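Local coordinates for protein putative glycoside hydrolase (Bacteroides thetaiotaomicron VPI-5482, PDB 3HBZ) that binds calcium and sodium ions and, as a putative glycoside hydrolase, may play a role in carbohydrate metabolism, at residues 109-114 with 128-133; 235-240 with 325-330; 298-301 with 305-308. All coordinates share one frame; numbering follows the deposited sequence. Where two conformers were deposited one is given.

Interaction 1: 109-114 with 128-133; sequences QKYYIF and SGNAGY
Tyr112 O is gripped by two donors, a water and the side-chain amide of Asn130. The amide belongs to the first residue of the short helix 130-134, and the water is held by Ser128, two residues earlier; Gly129 is the N-cap, within an ST turn: Ser128 OG accepts from Asn130 N at 3.1 Å, close to straight at 162°. The water donates to Tyr112 O at 2.8 Å and also lies 2.7 Å from Ser128 OG, so one hydroxyl serves both the turn and the bridge to segment 109-114. The direct bond, from Asn130 ND2 to Tyr112 O, is weak and bent; the same ND2 has its stronger partner in Thr147 O, at the start of strand 147-150.

Beside this polar link, Tyr111 lays a ring face against the first turn of the helix. Its CG sits between the backbone N and the carbonyl carbon (chi1 56°), which swings the ring up to Asn130. A CH-pi contact results, with Asn130 CB 3.6 Å from the Tyr111 ring centroid and almost on the normal, while the Asn130 amide plane stands 64° from that of the ring. Tyr145 adds a second aromatic neighbour to Tyr111. In this way the loop before strand 115-118 is fitted to the helix that follows strand 121-125. At the far end of the ring, Tyr111 OH rests 3.6 Å from Ala131 CB.

Interaction 2: 235-240 with 325-330; sequences KRDICD and IGSTLL
Leu329, Cys239 and Ser327 carry most of the surface buried here, and with Asp237 they form two neighbouring pairs, one apolar and one polar. In the apolar pair both branches of Leu329 take part: CD1 lies 3.9 Å from Cys239 SG, and CD2 comes equally near Cys239 CB. The thiol is aimed by a chi1 of 58°, with SG between the backbone N and the carbonyl carbon. Tyr217 and Tyr219 of strand 210-220 extend this apolar patch, the first against Leu329 and the second against Cys239.

Two residues back along each segment the chemistry changes. Ser327 OG donates to Asp237 OD2 at 2.6 Å, reaching the oxygen on its anti side and 29° out of the carboxylate plane. With CG anti to the backbone N (chi1 -154°), the Asp237 carboxylate extends far enough for OD2 to meet Ser327, and OD1 is left to take a weak bond from Ile238 N at 3.0 Å.

The setting is the antiparallel beta framework of the putative carbohydrate metabolism domain: segment 325-330 runs into strand 328-338, and segment 235-240 is the loop entering strand 240-247. Here the buried carboxylate works as a hub, since OD2 also accepts from Ala324 N and bonds to Ser315 OG. Replacing Asp237 by an alanine removes that carboxylate and is likely to leave the Ser327 hydroxyl, the Ala324 amide and Ser315 OG without their common partner. Ser327 OG is itself a shared atom, for it accepts from Gly222 N just beyond strand 210-220. Within the same segment, Thr328 OG1 donates back to Gly326 O at 2.9 Å, from above the carbonyl plane.

Interaction 3: 298-301 with 305-308; sequences KEKL and KYNV
Lys305 meets the helix first, through its backbone: Lys305 N donates to Lys300 O at 3.0 Å, nearly straight at 168°. Its side chain begins against the same helical residue, Lys305 CB lying 3.8 Å from Lys300 CB, and then leads away to where NZ bonds a hexaethylene glycol, probably from the crystallisation liquor.

Tyr306 follows and makes the broadest contact of its segment. Chi1 of -62° sets CG beside the backbone N and turns the ring to the helix, where Tyr306 CE2 comes within 3.6 Å of Lys300 CB. Leu301 approaches differently: its CA lies at the ring edge, in plane, and its CD1 is 3.9 Å from Tyr306 CD2, the two side chains crossing at about a right angle. Tyr306 OH bonds to Asp297 N just before the helix, while Lys300 runs extended past the phenol, its CD 3.9 Å from Tyr306 OH, to a salt bridge with Glu247. A water joins the two backbones, donating to Leu301 O at 2.8 Å and accepting from Tyr306 N at 2.9 Å.

Beyond Tyr306, the backbone of Asn307 bonds to Tyr246 in strand 240-247, and that of Val308 to Leu204 in strand 200-205. The bond from Lys305 N back to Lys300 O, five residues earlier, is a 6→1 bond of the kind found at helix C-termini, and here it takes the chain from helix 298-303 into strand 306-313 of the beta domain.

In the fold
From the N terminus, the calcium- and sodium-binding residues near the start of the chain come before all three contacts. Interaction 1 is closed first: a local loop containing strands 115-118 and 121-125, which brings helix 130-134 back to residues 109-114. Interaction 2 opens much later, at the entry to strand 240-247, and is completed only at strand 328-338, some 85 residues on. Inside that long excursion lies interaction 3, a short loop joining helix 298-303 to strand 306-313. No two contacts cross or touch; the centres of interactions 2 and 3 are about 34 Å apart. Strand 306-313 pairs with strand 240-247, connecting the nested contact with the one enclosing it.

Interaction 1: 109-114 with 128-133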
ATOM      1  N   GLN A 109     -15.011   3.623   6.245  1.00 30.59           N
ATOM      2  CA  GLN A 109     -14.542   2.358   5.661  1.00 32.13           C
ATOM      3  C   GLN A 109     -14.663   1.263   6.698  1.00 27.70           C
ATOM      4  O   GLN A 109     -14.673   1.528   7.876  1.00 29.66           O
ATOM      5  CB  GLN A 109     -13.090   2.503   5.243  1.00 32.98           C
ATOM      6  CG  GLN A 109     -12.847   3.607   4.257  1.00 40.29           C
ATOM      7  CD  GLN A 109     -13.267   3.255   2.844  1.00 45.22           C
ATOM      8  OE1 GLN A 109     -13.471   2.099   2.494  1.00 53.62           O
ATOM      9  NE2 GLN A 109     -13.390   4.262   2.028  1.00 36.91           N
ATOM     10  N   LYS A 110     -14.698   0.028   6.256  1.00 26.91           N
ATOM     11  CA  LYS A 110     -14.811  -1.087   7.177  0.60 27.94           C
ATOM     12  C   LYS A 110     -13.466  -1.478   7.778  1.00 25.63           C
ATOM     13  O   LYS A 110     -13.421  -2.239   8.733  1.00 27.17           O
ATOM     14  CB  LYS A 110     -15.439  -2.306   6.489  0.60 28.38           C
ATOM     15  CG  LYS A 110     -14.497  -3.054   5.585  0.60 25.58           C
ATOM     16  CD  LYS A 110     -15.186  -4.185   4.857  0.60 25.22           C
ATOM     17  CE  LYS A 110     -14.244  -4.799   3.873  0.60 23.18           C
ATOM     18  NZ  LYS A 110     -14.925  -5.792   3.046  0.60 24.56           N
ATOM     19  N   TYR A 111     -12.378  -0.974   7.211  1.00 24.90           N
ATOM     20  CA  TYR A 111     -11.071  -1.132   7.834  1.00 25.72           C
ATOM     21  C   TYR A 111     -10.272   0.154   7.627  1.00 27.44           C
ATOM     22  O   TYR A 111     -10.658   1.026   6.864  1.00 24.48           O
ATOM     23  CB  TYR A 111     -10.321  -2.353   7.283  1.00 20.63           C
ATOM     24  CG  TYR A 111     -10.148  -2.356   5.769  1.00 22.11           C
ATOM     25  CD1 TYR A 111      -9.296  -1.442   5.139  1.00 27.21           C
ATOM     26  CD2 TYR A 111     -10.817  -3.304   4.962  1.00 29.32           C
ATOM     27  CE1 TYR A 111      -9.132  -1.451   3.762  1.00 22.39           C
ATOM     28  CE2 TYR A 111     -10.682  -3.308   3.556  1.00 26.33           C
ATOM     29  CZ  TYR A 111      -9.833  -2.404   2.961  1.00 34.06           C
ATOM     30  OH  TYR A 111      -9.708  -2.415   1.596  1.00 25.22           O
ATOM     31  N   TYR A 112      -9.143   0.250   8.303  1.00 27.35           N
ATOM     32  CA  TYR A 112      -8.379   1.449   8.285  1.00 24.70           C
ATOM     33  C   TYR A 112      -7.535   1.549   7.052  1.00 26.37           C
ATOM     34  O   TYR A 112      -6.835   0.584   6.673  1.00 23.90           O
ATOM     35  CB  TYR A 112      -7.460   1.475   9.492  1.00 25.04           C
ATOM     36  CG  TYR A 112      -8.171   1.841  10.778  1.00 27.68           C
ATOM     37  CD1 TYR A 112      -8.481   3.150  11.046  1.00 20.57           C
ATOM     38  CD2 TYR A 112      -8.484   0.900  11.728  1.00 23.15           C
ATOM     39  CE1 TYR A 112      -9.063   3.523  12.224  1.00 28.77           C
ATOM     40  CE2 TYR A 112      -9.100   1.274  12.946  1.00 24.42           C
ATOM     41  CZ  TYR A 112      -9.387   2.584  13.169  1.00 28.02           C
ATOM     42  OH  TYR A 112      -9.986   3.024  14.327  1.00 28.68           O
ATOM     43  N   ILE A 113      -7.574   2.750   6.468  1.00 23.74           N
ATOM     44  CA  ILE A 113      -6.673   3.185   5.378  1.00 22.65           C
ATOM     45  C   ILE A 113      -6.056   4.509   5.867  1.00 23.27           C
ATOM     46  O   ILE A 113      -6.769   5.502   6.106  1.00 21.87           O
ATOM     47  CB  ILE A 113      -7.448   3.395   4.056  1.00 25.13           C
ATOM     48  CG1 ILE A 113      -8.154   2.099   3.556  1.00 26.42           C
ATOM     49  CG2 ILE A 113      -6.559   3.999   2.910  1.00 22.55           C
ATOM     50  CD1 ILE A 113      -9.321   2.372   2.511  1.00 23.64           C
ATOM     51  N   PHE A 114      -4.750   4.455   6.105  1.00 24.50           N
ATOM     52  CA  PHE A 114      -3.929   5.601   6.498  1.00 23.67           C
ATOM     53  C   PHE A 114      -3.614   6.467   5.315  1.00 23.84           C
ATOM     54  O   PHE A 114      -3.182   5.969   4.250  1.00 22.51           O
ATOM     55  CB  PHE A 114      -2.618   5.079   7.112  1.00 23.96           C
ATOM     56  CG  PHE A 114      -2.784   4.490   8.459  1.00 25.95           C
ATOM     57  CD1 PHE A 114      -2.722   5.306   9.590  1.00 24.10           C
ATOM     58  CD2 PHE A 114      -3.016   3.127   8.624  1.00 26.70           C
ATOM     59  CE1 PHE A 114      -2.880   4.747  10.860  1.00 26.10           C
ATOM     60  CE2 PHE A 114      -3.152   2.588   9.899  1.00 23.26           C
ATOM     61  CZ  PHE A 114      -3.100   3.404  11.006  1.00 23.86           C
ATOM     62  N   SER A 128      -2.188  -1.769   2.590  1.00 21.73           N
ATOM     63  CA  SER A 128      -1.942  -2.961   3.424  1.00 23.11           C
ATOM     64  C   SER A 128      -2.639  -4.132   2.802  1.00 25.86           C
ATOM     65  O   SER A 128      -3.337  -3.974   1.787  1.00 25.91           O
ATOM     66  CB  SER A 128      -2.519  -2.812   4.840  1.00 26.93           C
ATOM     67  OG  SER A 128      -3.945  -2.801   4.830  1.00 22.79           O
ATOM     68  N   GLY A 129      -2.487  -5.305   3.424  1.00 24.36           N
ATOM     69  CA  GLY A 129      -3.255  -6.461   3.001  1.00 27.33           C
ATOM     70  C   GLY A 129      -4.685  -6.568   3.521  1.00 25.06           C
ATOM     71  O   GLY A 129      -5.294  -7.635   3.395  1.00 26.10           O
ATOM     72  N   ASN A 130      -5.227  -5.490   4.100  1.00 21.98           N
ATOM     73  CA  ASN A 130      -6.596  -5.525   4.636  1.00 24.80           C
ATOM     74  C   ASN A 130      -7.688  -6.052   3.683  1.00 24.46           C
ATOM     75  O   ASN A 130      -8.506  -6.886   4.075  1.00 26.20           O
ATOM     76  CB  ASN A 130      -6.969  -4.156   5.215  1.00 24.05           C
ATOM     77  CG  ASN A 130      -6.354  -3.901   6.615  1.00 26.39           C
ATOM     78  OD1 ASN A 130      -5.766  -4.788   7.230  1.00 25.18           O
ATOM     79  ND2 ASN A 130      -6.498  -2.668   7.106  1.00 21.51           N
ATOM     80  N   ALA A 131      -7.694  -5.582   2.439  1.00 26.22           N
ATOM     81  CA  ALA A 131      -8.645  -6.074   1.438  1.00 26.94           C
ATOM     82  C   ALA A 131      -8.562  -7.617   1.285  1.00 26.17           C
ATOM     83  O   ALA A 131      -9.574  -8.311   1.063  1.00 25.06           O
ATOM     84  CB  ALA A 131      -8.417  -5.394   0.103  1.00 23.81           C
ATOM     85  N   GLY A 132      -7.359  -8.133   1.416  1.00 28.58           N
ATOM     86  CA  GLY A 132      -7.124  -9.563   1.330  1.00 24.70           C
ATOM     87  C   GLY A 132      -7.679 -10.260   2.558  1.00 25.42           C
ATOM     88  O   GLY A 132      -8.330 -11.298   2.430  1.00 24.90           O
ATOM     89  N   TYR A 133      -7.369  -9.735   3.742  1.00 21.15           N
ATOM     90  CA  TYR A 133      -7.881 -10.331   4.980  1.00 23.35           C
ATOM     91  C   TYR A 133      -9.416 -10.422   5.060  1.00 22.79           C
ATOM     92  O   TYR A 133      -9.978 -11.367   5.644  1.00 23.92           O
ATOM     93  CB  TYR A 133      -7.317  -9.610   6.211  1.00 19.99           C
ATOM     94  CG  TYR A 133      -7.504 -10.391   7.527  1.00 20.84           C
ATOM     95  CD1 TYR A 133      -6.768 -11.517   7.782  1.00 20.79           C
ATOM     96  CD2 TYR A 133      -8.376  -9.954   8.506  1.00 22.49           C
ATOM     97  CE1 TYR A 133      -6.937 -12.276   8.986  1.00 24.70           C
ATOM     98  CE2 TYR A 133      -8.523 -10.648   9.729  1.00 21.24           C
ATOM     99  CZ  TYR A 133      -7.819 -11.819   9.954  1.00 24.10           C
ATOM    100  OH  TYR A 133      -7.992 -12.526  11.130  1.00 21.64           O
TER
HETATM  101  O   HOH W   1      -5.036  -0.373   4.821  1.00 24.74           O

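Interaction 2: 235-240 with 325-330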
ATOM      1  N   LYS A 235      11.974 -20.976  17.876  1.00 47.17           N
ATOM      2  CA  LYS A 235      11.916 -19.732  17.104  1.00 46.09           C
ATOM      3  C   LYS A 235      11.090 -18.648  17.793  1.00 41.51           C
ATOM      4  O   LYS A 235      10.099 -18.934  18.437  1.00 39.22           O
ATOM      5  CB  LYS A 235      11.419 -20.025  15.677  1.00 46.39           C
ATOM      6  CG  LYS A 235      12.288 -19.337  14.597  1.00 54.40           C
ATOM      7  CD  LYS A 235      11.982 -19.764  13.149  1.00 57.13           C
ATOM      8  CE  LYS A 235      12.577 -18.742  12.152  1.00 64.02           C
ATOM      9  NZ  LYS A 235      12.029 -18.881  10.765  1.00 67.74           N
ATOM     10  N   ARG A 236      11.549 -17.403  17.702  1.00 38.18           N
ATOM     11  CA  ARG A 236      10.793 -16.269  18.228  1.00 35.27           C
ATOM     12  C   ARG A 236      10.537 -15.307  17.060  1.00 31.50           C
ATOM     13  O   ARG A 236      11.400 -15.124  16.217  1.00 28.90           O
ATOM     14  CB  ARG A 236      11.541 -15.634  19.373  1.00 35.19           C
ATOM     15  CG  ARG A 236      10.702 -14.744  20.248  1.00 42.92           C
ATOM     16  CD  ARG A 236      10.110 -15.419  21.518  1.00 45.22           C
ATOM     17  NE  ARG A 236       9.399 -14.363  22.243  1.00 46.55           N
ATOM     18  CZ  ARG A 236       8.166 -14.405  22.757  1.00 46.41           C
ATOM     19  NH1 ARG A 236       7.417 -15.501  22.769  1.00 43.63           N
ATOM     20  NH2 ARG A 236       7.686 -13.302  23.310  1.00 41.85           N
ATOM     21  N   ASP A 237       9.320 -14.773  16.946  1.00 27.42           N
ATOM     22  CA  ASP A 237       8.993 -13.925  15.812  1.00 25.88           C
ATOM     23  C   ASP A 237       9.763 -12.597  15.929  1.00 27.54           C
ATOM     24  O   ASP A 237      10.255 -12.247  17.018  1.00 26.70           O
ATOM     25  CB  ASP A 237       7.474 -13.681  15.776  1.00 26.42           C
ATOM     26  CG  ASP A 237       6.924 -13.363  14.385  1.00 27.97           C
ATOM     27  OD1 ASP A 237       7.690 -13.298  13.376  1.00 23.74           O
ATOM     28  OD2 ASP A 237       5.675 -13.154  14.311  1.00 25.96           O
ATOM     29  N   ILE A 238       9.913 -11.898  14.804  1.00 25.49           N
ATOM     30  CA  ILE A 238      10.484 -10.553  14.802  1.00 24.36           C
ATOM     31  C   ILE A 238       9.824  -9.782  13.680  1.00 23.33           C
ATOM     32  O   ILE A 238       9.342 -10.377  12.713  1.00 25.68           O
ATOM     33  CB  ILE A 238      12.060 -10.566  14.667  1.00 26.08           C
ATOM     34  CG1 ILE A 238      12.707  -9.244  15.127  1.00 27.36           C
ATOM     35  CG2 ILE A 238      12.502 -10.955  13.197  1.00 23.64           C
ATOM     36  CD1 ILE A 238      12.334  -8.762  16.587  1.00 24.32           C
ATOM     37  N   CYS A 239       9.750  -8.461  13.844  1.00 23.85           N
ATOM     38  CA  CYS A 239       9.266  -7.559  12.823  1.00 22.62           C
ATOM     39  C   CYS A 239      10.298  -7.296  11.734  1.00 25.19           C
ATOM     40  O   CYS A 239      11.491  -7.673  11.881  1.00 27.70           O
ATOM     41  CB  CYS A 239       8.885  -6.239  13.473  1.00 25.13           C
ATOM     42  SG  CYS A 239      10.250  -5.472  14.372  1.00 28.05           S
ATOM     43  N   ASP A 240       9.856  -6.657  10.652  1.00 25.63           N
ATOM     44  CA  ASP A 240      10.758  -6.111   9.621  1.00 24.72           C
ATOM     45  C   ASP A 240      10.313  -4.697   9.303  1.00 25.44           C
ATOM     46  O   ASP A 240       9.105  -4.363   9.332  1.00 25.29           O
ATOM     47  CB  ASP A 240      10.756  -6.983   8.363  1.00 24.73           C
ATOM     48  CG  ASP A 240      12.031  -6.864   7.535  1.00 29.35           C
ATOM     49  OD1 ASP A 240      12.985  -6.119   7.868  1.00 29.27           O
ATOM     50  OD2 ASP A 240      12.060  -7.540   6.511  1.00 27.43           O
ATOM     51  N   ILE A 325       0.984 -15.741  15.677  1.00 25.63           N
ATOM     52  CA  ILE A 325      -0.232 -15.002  15.829  1.00 25.61           C
ATOM     53  C   ILE A 325      -0.078 -14.149  17.070  1.00 25.68           C
ATOM     54  O   ILE A 325       0.415 -14.611  18.081  1.00 23.86           O
ATOM     55  CB  ILE A 325      -1.412 -15.928  15.957  1.00 27.84           C
ATOM     56  CG1 ILE A 325      -1.630 -16.636  14.609  1.00 27.46           C
ATOM     57  CG2 ILE A 325      -2.696 -15.149  16.401  1.00 20.27           C
ATOM     58  CD1 ILE A 325      -2.547 -17.932  14.757  1.00 28.49           C
ATOM     59  N   GLY A 326      -0.488 -12.894  16.986  1.00 24.65           N
ATOM     60  CA  GLY A 326      -0.364 -11.972  18.132  1.00 25.01           C
ATOM     61  C   GLY A 326       0.890 -11.097  18.084  1.00 25.28           C
ATOM     62  O   GLY A 326       1.004 -10.173  18.849  1.00 23.61           O
ATOM     63  N   SER A 327       1.844 -11.383  17.196  1.00 25.37           N
ATOM     64  CA  SER A 327       3.009 -10.494  17.060  1.00 24.81           C
ATOM     65  C   SER A 327       2.514  -9.103  16.771  1.00 24.13           C
ATOM     66  O   SER A 327       1.682  -8.950  15.892  1.00 26.33           O
ATOM     67  CB  SER A 327       3.982 -10.990  15.979  1.00 25.63           C
ATOM     68  OG  SER A 327       4.695 -12.120  16.490  1.00 23.49           O
ATOM     69  N   THR A 328       2.990  -8.092  17.528  1.00 26.04           N
ATOM     70  CA  THR A 328       2.449  -6.717  17.482  1.00 24.29           C
ATOM     71  C   THR A 328       3.571  -5.696  17.318  1.00 26.36           C
ATOM     72  O   THR A 328       4.470  -5.613  18.161  1.00 24.70           O
ATOM     73  CB  THR A 328       1.682  -6.384  18.752  1.00 28.91           C
ATOM     74  OG1 THR A 328       0.641  -7.346  18.920  1.00 26.82           O
ATOM     75  CG2 THR A 328       1.069  -4.940  18.724  1.00 23.67           C
ATOM     76  N   LEU A 329       3.530  -4.967  16.199  1.00 24.04           N
ATOM     77  CA  LEU A 329       4.452  -3.908  15.893  1.00 26.06           C
ATOM     78  C   LEU A 329       3.654  -2.608  15.911  1.00 25.03           C
ATOM     79  O   LEU A 329       2.680  -2.478  15.166  1.00 24.36           O
ATOM     80  CB  LEU A 329       5.104  -4.130  14.510  1.00 26.66           C
ATOM     81  CG  LEU A 329       6.059  -3.026  14.023  1.00 25.98           C
ATOM     82  CD1 LEU A 329       7.353  -2.877  14.922  1.00 22.13           C
ATOM     83  CD2 LEU A 329       6.464  -3.250  12.600  1.00 23.33           C
ATOM     84  N   LEU A 330       4.050  -1.693  16.788  1.00 22.74           N
ATOM     85  CA  LEU A 330       3.567  -0.305  16.801  1.00 23.91           C
ATOM     86  C   LEU A 330       4.594   0.629  16.190  1.00 22.49           C
ATOM     87  O   LEU A 330       5.789   0.514  16.465  1.00 27.62           O
ATOM     88  CB  LEU A 330       3.210   0.158  18.244  1.00 21.62           C
ATOM     89  CG  LEU A 330       2.263  -0.683  19.061  1.00 25.18           C
ATOM     90  CD1 LEU A 330       2.032  -0.001  20.473  1.00 24.55           C
ATOM     91  CD2 LEU A 330       0.898  -1.009  18.282  1.00 21.12           C
TER

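Interaction 3: 298-301 with 305-308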
ATOM      1  N   LYS A 298      20.954  11.501 -12.155  1.00 32.62           N
ATOM      2  CA  LYS A 298      20.311  12.797 -11.872  1.00 32.03           C
ATOM      3  C   LYS A 298      19.123  13.066 -12.764  1.00 29.86           C
ATOM      4  O   LYS A 298      18.045  13.414 -12.281  1.00 30.92           O
ATOM      5  CB  LYS A 298      21.313  13.966 -12.012  1.00 31.40           C
ATOM      6  N   GLU A 299      19.322  12.904 -14.063  1.00 27.69           N
ATOM      7  CA  GLU A 299      18.265  13.141 -15.037  1.00 27.04           C
ATOM      8  C   GLU A 299      17.100  12.126 -14.907  1.00 28.43           C
ATOM      9  O   GLU A 299      15.941  12.513 -15.043  1.00 24.57           O
ATOM     10  CB  GLU A 299      18.813  13.151 -16.463  1.00 28.21           C
ATOM     11  CG  GLU A 299      19.790  14.340 -16.757  1.00 32.51           C
ATOM     12  N   LYS A 300      17.394  10.848 -14.646  1.00 27.52           N
ATOM     13  CA  LYS A 300      16.312   9.883 -14.406  1.00 28.75           C
ATOM     14  C   LYS A 300      15.553  10.296 -13.156  1.00 24.58           C
ATOM     15  O   LYS A 300      14.326  10.226 -13.109  1.00 27.46           O
ATOM     16  CB  LYS A 300      16.870   8.460 -14.296  1.00 30.13           C
ATOM     17  CG  LYS A 300      17.399   7.906 -15.654  1.00 36.01           C
ATOM     18  CD  LYS A 300      17.864   6.443 -15.523  1.00 40.20           C
ATOM     19  CE  LYS A 300      18.464   5.924 -16.828  1.00 40.90           C
ATOM     20  NZ  LYS A 300      18.591   4.452 -16.786  1.00 42.01           N
ATOM     21  N   LEU A 301      16.290  10.739 -12.140  1.00 25.26           N
ATOM     22  CA  LEU A 301      15.685  11.113 -10.866  1.00 25.09           C
ATOM     23  C   LEU A 301      14.675  12.252 -11.041  1.00 27.48           C
ATOM     24  O   LEU A 301      13.518  12.141 -10.620  1.00 27.88           O
ATOM     25  CB  LEU A 301      16.751  11.535  -9.886  1.00 23.71           C
ATOM     26  CG  LEU A 301      16.349  11.764  -8.427  1.00 24.19           C
ATOM     27  CD1 LEU A 301      15.843  10.431  -7.806  1.00 22.81           C
ATOM     28  CD2 LEU A 301      17.548  12.355  -7.656  1.00 22.61           C
ATOM     29  N   LYS A 305      11.898   8.542 -12.826  1.00 26.77           N
ATOM     30  CA  LYS A 305      12.185   7.138 -13.192  1.00 27.18           C
ATOM     31  C   LYS A 305      12.554   6.234 -12.012  1.00 25.58           C
ATOM     32  O   LYS A 305      12.842   5.060 -12.224  1.00 25.50           O
ATOM     33  CB  LYS A 305      13.346   7.076 -14.205  1.00 31.28           C
ATOM     34  CG  LYS A 305      13.134   7.798 -15.518  1.00 39.24           C
ATOM     35  CD  LYS A 305      11.899   7.295 -16.233  1.00 50.57           C
ATOM     36  CE  LYS A 305      11.795   7.819 -17.682  1.00 55.55           C
ATOM     37  NZ  LYS A 305      10.449   7.428 -18.219  1.00 56.35           N
ATOM     38  N   TYR A 306      12.542   6.757 -10.780  1.00 23.03           N
ATOM     39  CA  TYR A 306      12.799   5.919  -9.588  1.00 23.81           C
ATOM     40  C   TYR A 306      11.599   5.952  -8.674  1.00 24.13           C
ATOM     41  O   TYR A 306      10.950   6.992  -8.520  1.00 24.86           O
ATOM     42  CB  TYR A 306      14.062   6.368  -8.799  1.00 26.76           C
ATOM     43  CG  TYR A 306      15.363   6.280  -9.581  1.00 25.04           C
ATOM     44  CD1 TYR A 306      16.064   5.078  -9.703  1.00 25.95           C
ATOM     45  CD2 TYR A 306      15.895   7.397 -10.196  1.00 31.88           C
ATOM     46  CE1 TYR A 306      17.239   4.992 -10.428  1.00 23.71           C
ATOM     47  CE2 TYR A 306      17.083   7.327 -10.906  1.00 25.46           C
ATOM     48  CZ  TYR A 306      17.750   6.114 -11.021  1.00 26.69           C
ATOM     49  OH  TYR A 306      18.916   6.051 -11.753  1.00 23.98           O
ATOM     50  N   ASN A 307      11.311   4.795  -8.078  1.00 23.56           N
ATOM     51  CA  ASN A 307      10.323   4.667  -7.059  1.00 21.59           C
ATOM     52  C   ASN A 307      10.986   4.334  -5.752  1.00 23.91           C
ATOM     53  O   ASN A 307      12.035   3.653  -5.703  1.00 24.05           O
ATOM     54  CB  ASN A 307       9.362   3.508  -7.373  1.00 21.34           C
ATOM     55  CG  ASN A 307       8.328   3.849  -8.428  1.00 27.89           C
ATOM     56  OD1 ASN A 307       8.369   4.925  -9.042  1.00 24.69           O
ATOM     57  ND2 ASN A 307       7.389   2.910  -8.652  1.00 22.64           N
ATOM     58  N   VAL A 308      10.310   4.732  -4.680  1.00 22.11           N
ATOM     59  CA  VAL A 308      10.692   4.346  -3.353  1.00 23.83           C
ATOM     60  C   VAL A 308       9.501   3.673  -2.722  1.00 22.96           C
ATOM     61  O   VAL A 308       8.352   4.109  -2.933  1.00 24.67           O
ATOM     62  CB  VAL A 308      11.131   5.562  -2.483  1.00 25.64           C
ATOM     63  CG1 VAL A 308      11.198   5.124  -1.003  1.00 28.91           C
ATOM     64  CG2 VAL A 308      12.522   6.078  -2.963  1.00 31.06           C
TER
HETATM   65  O   HOH W   2      12.688   9.563  -9.900  1.00 25.69           O